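Local coordinates for CheC domain protein (Shewanella loihica PV-4, PDB 3IIC), which is a CheX-type member of the CheC-like superfamily, probably acting as a phosphatase in chemotaxis signalling, at residues 67-70 with 71-75; 82-85 with 86-89. All coordinates share one frame; numbering follows the deposited sequence.

Contact 1 of 2, residues 67-70 with 71-75; sequences ILEI and MNKML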
loop_
_atom_site.group_PDB
_atom_site.type_symbol
_atom_site.label_atom_id
_atom_site.label_comp_id
_atom_site.label_asym_id
_atom_site.label_seq_id
_atom_site.Cartn_x
_atom_site.Cartn_y
_atom_site.Cartn_z
ATOM N N ILE A 67 18.711 0.215 1.190
ATOM C CA ILE A 67 18.243 -0.735 0.176
ATOM C C ILE A 67 19.244 -0.905 -0.950
ATOM O O ILE A 67 19.379 -2.015 -1.461
ATOM C CB ILE A 67 16.809 -0.407 -0.370
ATOM C CG1 ILE A 67 16.217 -1.618 -1.093
ATOM C CG2 ILE A 67 16.799 0.891 -1.230
ATOM C CD1 ILE A 67 16.069 -2.880 -0.205
ATOM N N LEU A 68 19.949 0.172 -1.324
ATOM C CA LEU A 68 21.018 0.072 -2.340
ATOM C C LEU A 68 22.232 -0.735 -1.817
ATOM O O LEU A 68 22.866 -1.419 -2.593
ATOM C CB LEU A 68 21.399 1.461 -2.932
ATOM C CG LEU A 68 20.249 2.243 -3.627
ATOM C CD1 LEU A 68 20.737 3.552 -4.327
ATOM C CD2 LEU A 68 19.521 1.360 -4.637
ATOM N N GLU A 69 22.539 -0.669 -0.518
ATOM C CA GLU A 69 23.606 -1.506 0.062
ATOM C C GLU A 69 23.188 -2.987 0.104
ATOM O O GLU A 69 24.020 -3.883 -0.164
ATOM C CB GLU A 69 24.007 -1.044 1.465
ATOM C CG GLU A 69 25.178 -1.880 2.070
ATOM C CD GLU A 69 26.482 -1.823 1.272
ATOM O OE1 GLU A 69 26.668 -0.880 0.476
ATOM O OE2 GLU A 69 27.320 -2.733 1.453
ATOM N N ILE A 70 21.923 -3.244 0.469
ATOM C CA ILE A 70 21.368 -4.595 0.429
ATOM C C ILE A 70 21.606 -5.163 -0.991
ATOM O O ILE A 70 22.166 -6.248 -1.126
ATOM C CB ILE A 70 19.853 -4.666 0.849
ATOM C CG1 ILE A 70 19.693 -4.428 2.356
ATOM C CG2 ILE A 70 19.290 -6.064 0.521
ATOM C CD1 ILE A 70 18.228 -4.259 2.878
HETATM N N MSE A 71 21.214 -4.399 -2.020
HETATM C CA MSE A 71 21.463 -4.749 -3.448
HETATM C C MSE A 71 22.960 -5.009 -3.730
HETATM O O MSE A 71 23.316 -5.986 -4.385
HETATM C CB MSE A 71 20.995 -3.628 -4.384
HETATM C CG MSE A 71 19.488 -3.321 -4.398
HETATM SE SE MSE A 71 18.513 -4.534 -5.445
HETATM C CE MSE A 71 19.486 -4.335 -7.167
ATOM N N ASN A 72 23.814 -4.135 -3.195
ATOM C CA ASN A 72 25.270 -4.228 -3.350
ATOM C C ASN A 72 25.872 -5.514 -2.742
ATOM O O ASN A 72 26.754 -6.113 -3.342
ATOM C CB ASN A 72 25.928 -2.966 -2.748
ATOM C CG ASN A 72 27.422 -2.883 -2.999
ATOM O OD1 ASN A 72 27.902 -3.185 -4.083
ATOM N ND2 ASN A 72 28.158 -2.438 -1.993
ATOM N N LYS A 73 25.379 -5.912 -1.567
ATOM C CA LYS A 73 25.817 -7.145 -0.886
ATOM C C LYS A 73 25.424 -8.434 -1.625
ATOM O O LYS A 73 26.149 -9.412 -1.569
ATOM C CB LYS A 73 25.343 -7.178 0.582
ATOM C CG LYS A 73 26.063 -6.154 1.465
ATOM C CD LYS A 73 25.928 -6.436 2.957
ATOM C CE LYS A 73 26.540 -5.289 3.800
ATOM N NZ LYS A 73 27.934 -4.848 3.410
HETATM N N MSE A 74 24.288 -8.402 -2.322
HETATM C CA MSE A 74 23.791 -9.533 -3.116
HETATM C C MSE A 74 24.453 -9.630 -4.498
HETATM O O MSE A 74 24.840 -10.720 -4.919
HETATM C CB MSE A 74 22.268 -9.420 -3.296
HETATM C CG MSE A 74 21.508 -9.469 -1.997
HETATM SE SE MSE A 74 19.660 -9.356 -2.244
HETATM C CE MSE A 74 19.313 -11.124 -2.931
ATOM N N LEU A 75 24.597 -8.490 -5.182
ATOM C CA LEU A 75 25.080 -8.436 -6.583
ATOM C C LEU A 75 26.522 -8.003 -6.807
ATOM O O LEU A 75 27.048 -8.200 -7.897
ATOM C CB LEU A 75 24.142 -7.521 -7.401
ATOM C CG LEU A 75 22.652 -7.912 -7.449
ATOM C CD1 LEU A 75 21.833 -6.784 -8.102
ATOM C CD2 LEU A 75 22.415 -9.260 -8.149
#

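Contact 2 of 2, residues 82-85 with 86-89; sequences IDEE and VTDL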
loop_
_atom_site.group_PDB
_atom_site.type_symbol
_atom_site.label_atom_id
_atom_site.label_comp_id
_atom_site.label_asym_id
_atom_site.label_seq_id
_atom_site.Cartn_x
_atom_site.Cartn_y
_atom_site.Cartn_z
ATOM N N ILE A 82 16.917 4.127 -7.069
ATOM C CA ILE A 82 15.909 3.091 -6.843
ATOM C C ILE A 82 15.170 2.878 -8.161
ATOM O O ILE A 82 14.404 3.730 -8.574
ATOM C CB ILE A 82 14.972 3.457 -5.679
ATOM C CG1 ILE A 82 15.765 3.473 -4.375
ATOM C CG2 ILE A 82 13.814 2.465 -5.576
ATOM C CD1 ILE A 82 14.991 4.071 -3.216
ATOM N N ASP A 83 15.416 1.726 -8.790
ATOM C CA ASP A 83 14.837 1.360 -10.088
ATOM C C ASP A 83 13.924 0.150 -9.949
ATOM O O ASP A 83 13.561 -0.238 -8.829
ATOM C CB ASP A 83 15.958 1.183 -11.158
ATOM C CG ASP A 83 16.990 0.134 -10.795
ATOM O OD1 ASP A 83 16.814 -0.681 -9.841
ATOM O OD2 ASP A 83 18.030 0.156 -11.480
ATOM N N GLU A 84 13.521 -0.410 -11.085
ATOM C CA GLU A 84 12.664 -1.566 -11.122
ATOM C C GLU A 84 13.304 -2.774 -10.446
ATOM O O GLU A 84 12.574 -3.509 -9.778
ATOM C CB GLU A 84 12.237 -1.907 -12.544
ATOM C CG GLU A 84 10.980 -2.758 -12.589
ATOM C CD GLU A 84 10.688 -3.326 -13.970
ATOM O OE1 GLU A 84 9.595 -3.014 -14.503
ATOM O OE2 GLU A 84 11.539 -4.081 -14.514
ATOM N N GLU A 85 14.620 -3.003 -10.610
ATOM C CA GLU A 85 15.313 -4.128 -9.925
ATOM C C GLU A 85 15.087 -3.997 -8.426
ATOM O O GLU A 85 14.724 -4.961 -7.764
ATOM C CB GLU A 85 16.846 -4.187 -10.166
ATOM C CG GLU A 85 17.331 -4.841 -11.445
ATOM C CD GLU A 85 18.747 -5.447 -11.285
ATOM O OE1 GLU A 85 19.652 -4.817 -10.689
ATOM O OE2 GLU A 85 18.951 -6.581 -11.757
ATOM N N VAL A 86 15.315 -2.781 -7.906
ATOM C CA VAL A 86 15.153 -2.477 -6.474
ATOM C C VAL A 86 13.700 -2.654 -6.004
ATOM O O VAL A 86 13.460 -3.245 -4.919
ATOM C CB VAL A 86 15.663 -1.029 -6.104
ATOM C CG1 VAL A 86 15.503 -0.781 -4.612
ATOM C CG2 VAL A 86 17.131 -0.817 -6.524
ATOM N N THR A 87 12.739 -2.167 -6.793
ATOM C CA THR A 87 11.315 -2.296 -6.431
ATOM C C THR A 87 10.875 -3.765 -6.505
ATOM O O THR A 87 10.084 -4.209 -5.644
ATOM C CB THR A 87 10.352 -1.406 -7.233
ATOM O OG1 THR A 87 10.302 -1.848 -8.584
ATOM C CG2 THR A 87 10.731 0.069 -7.140
ATOM N N ASP A 88 11.377 -4.526 -7.490
ATOM C CA ASP A 88 11.116 -5.994 -7.502
ATOM C C ASP A 88 11.611 -6.698 -6.211
ATOM O O ASP A 88 10.953 -7.598 -5.711
ATOM C CB ASP A 88 11.776 -6.707 -8.683
ATOM C CG ASP A 88 11.113 -6.437 -10.005
ATOM O OD1 ASP A 88 9.990 -5.890 -10.095
ATOM O OD2 ASP A 88 11.744 -6.851 -10.975
ATOM N N LEU A 89 12.774 -6.269 -5.704
ATOM C CA LEU A 89 13.384 -6.856 -4.496
ATOM C C LEU A 89 12.578 -6.555 -3.218
ATOM O O LEU A 89 12.392 -7.432 -2.352
ATOM C CB LEU A 89 14.831 -6.352 -4.370
ATOM C CG LEU A 89 15.794 -6.924 -3.329
ATOM C CD1 LEU A 89 15.593 -6.329 -1.990
ATOM C CD2 LEU A 89 15.736 -8.443 -3.321
#

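Contact 1 of 2, residues 67-70 with 71-75
The carboxylate of E69 is the flat group on which N72 and K73 converge, and each takes a different side of it. ND2 of N72 comes in from above the plane: it lies 3.3 Å from E69 OE1, at a position 38° out of the carboxylate plane, whereas OE1 lies close to the plane of the donating amide. The two flat groups are therefore turned steeply against each other, their planes 77° apart. K73 works at the edge, where NZ forms a salt bridge with E69 OE2 at 2.9 Å through the anti lone pair, the one directed away from OE1. Bends in both chains bring the groups together. The glutamate sends CG anti to its own backbone N (chi1 -178°) and then bends at chi2, while the lysine chain runs extended as far as CE, which lies 3.6 Å from E69 OE2, and a bend at the last torsion then turns NZ to that oxygen.

Beneath these groups the helix is in regular i to i+4 register: M71 N donates to I67 O, N72 N to L68 O, K73 N to E69 O at 2.8 Å, and M74 N to I70 O at 3.3 Å. On another side of the helix, I70 CG2 lies 4.3 Å from the selenium of M74, a loose apolar contact; I70 also packs on L18 and A22 of helix 4-22.

K73 NZ has a second, weak partner in Y144 OH; the E69 side chain also touches this tyrosine. With one oxygen held from above the plane and the other through its anti lone pair, the buried carboxylate is restrained in rotation, and the lysine probably helps to keep it ionised.

Contact 2 of 2, residues 82-85 with 86-89
D83 OD1 accepts from V86 N at 3.2 Å, met nearly along the C-O axis with an N-H...O angle of 164°. The aspartate reaches this amide because CG sits between the backbone N and the carbonyl carbon (chi1 58°), and OD1 then also touches V86 CG2 at 3.3 Å. The other methyl of the valine, CG1, meets I82 CG2 at 3.8 Å, the two side chains crossing at about a right angle. D83 O takes the next amide, T87 N, in the plane of its carbonyl at 2.9 Å.

One residue on, E84 O is gripped twice from the same face of its plane: D88 N arrives at 2.8 Å, and T87 OG1 at 3.1 Å with a C=O...O angle of only 109°. The threonine hydroxyl is turned back to this carbonyl, while CG2 lies 3.3 Å from D83 O.

K130 of the second subunit supplies the outer shell, bonding T87 OG1 and forming a salt bridge with D88 OD1. It also packs on E84, so its charge probably offsets the like charges of E84 OE2 and D88 OD2, 4.5 Å apart. A valine in place of T87 would probably cost E84 O its second donor and deprive K130 of the second subunit of a hydroxyl partner. The T87 side chain also rests on V119 and S121 of strand 113-122. The side-chain bond from D83 to the amide three residues later defines an aspartate N-cap, here opening helix 84-107 beside the subunit interface.

In the fold
Contact 1 closes helix 64-75 and contact 2 opens helix 84-107, the next helix in the chain; their centres are about 11 Å apart, on the same side of the chain's centre. Apolar side chains join them directly: I67 CG1 meets V86 CG1 at 3.7 Å, L68 CD2 meets V86 CG2 at 3.7 Å, and I67 CD1 lies 3.9 Å from L89 CD1. The polar ends differ in setting. The carboxylate of contact 1 is served within its own chain, whereas contact 2 also bonds K130 of the second subunit. A bound 1,2-ethanediol, probably from crystallisation, lies about 4 Å from the side chain of M74.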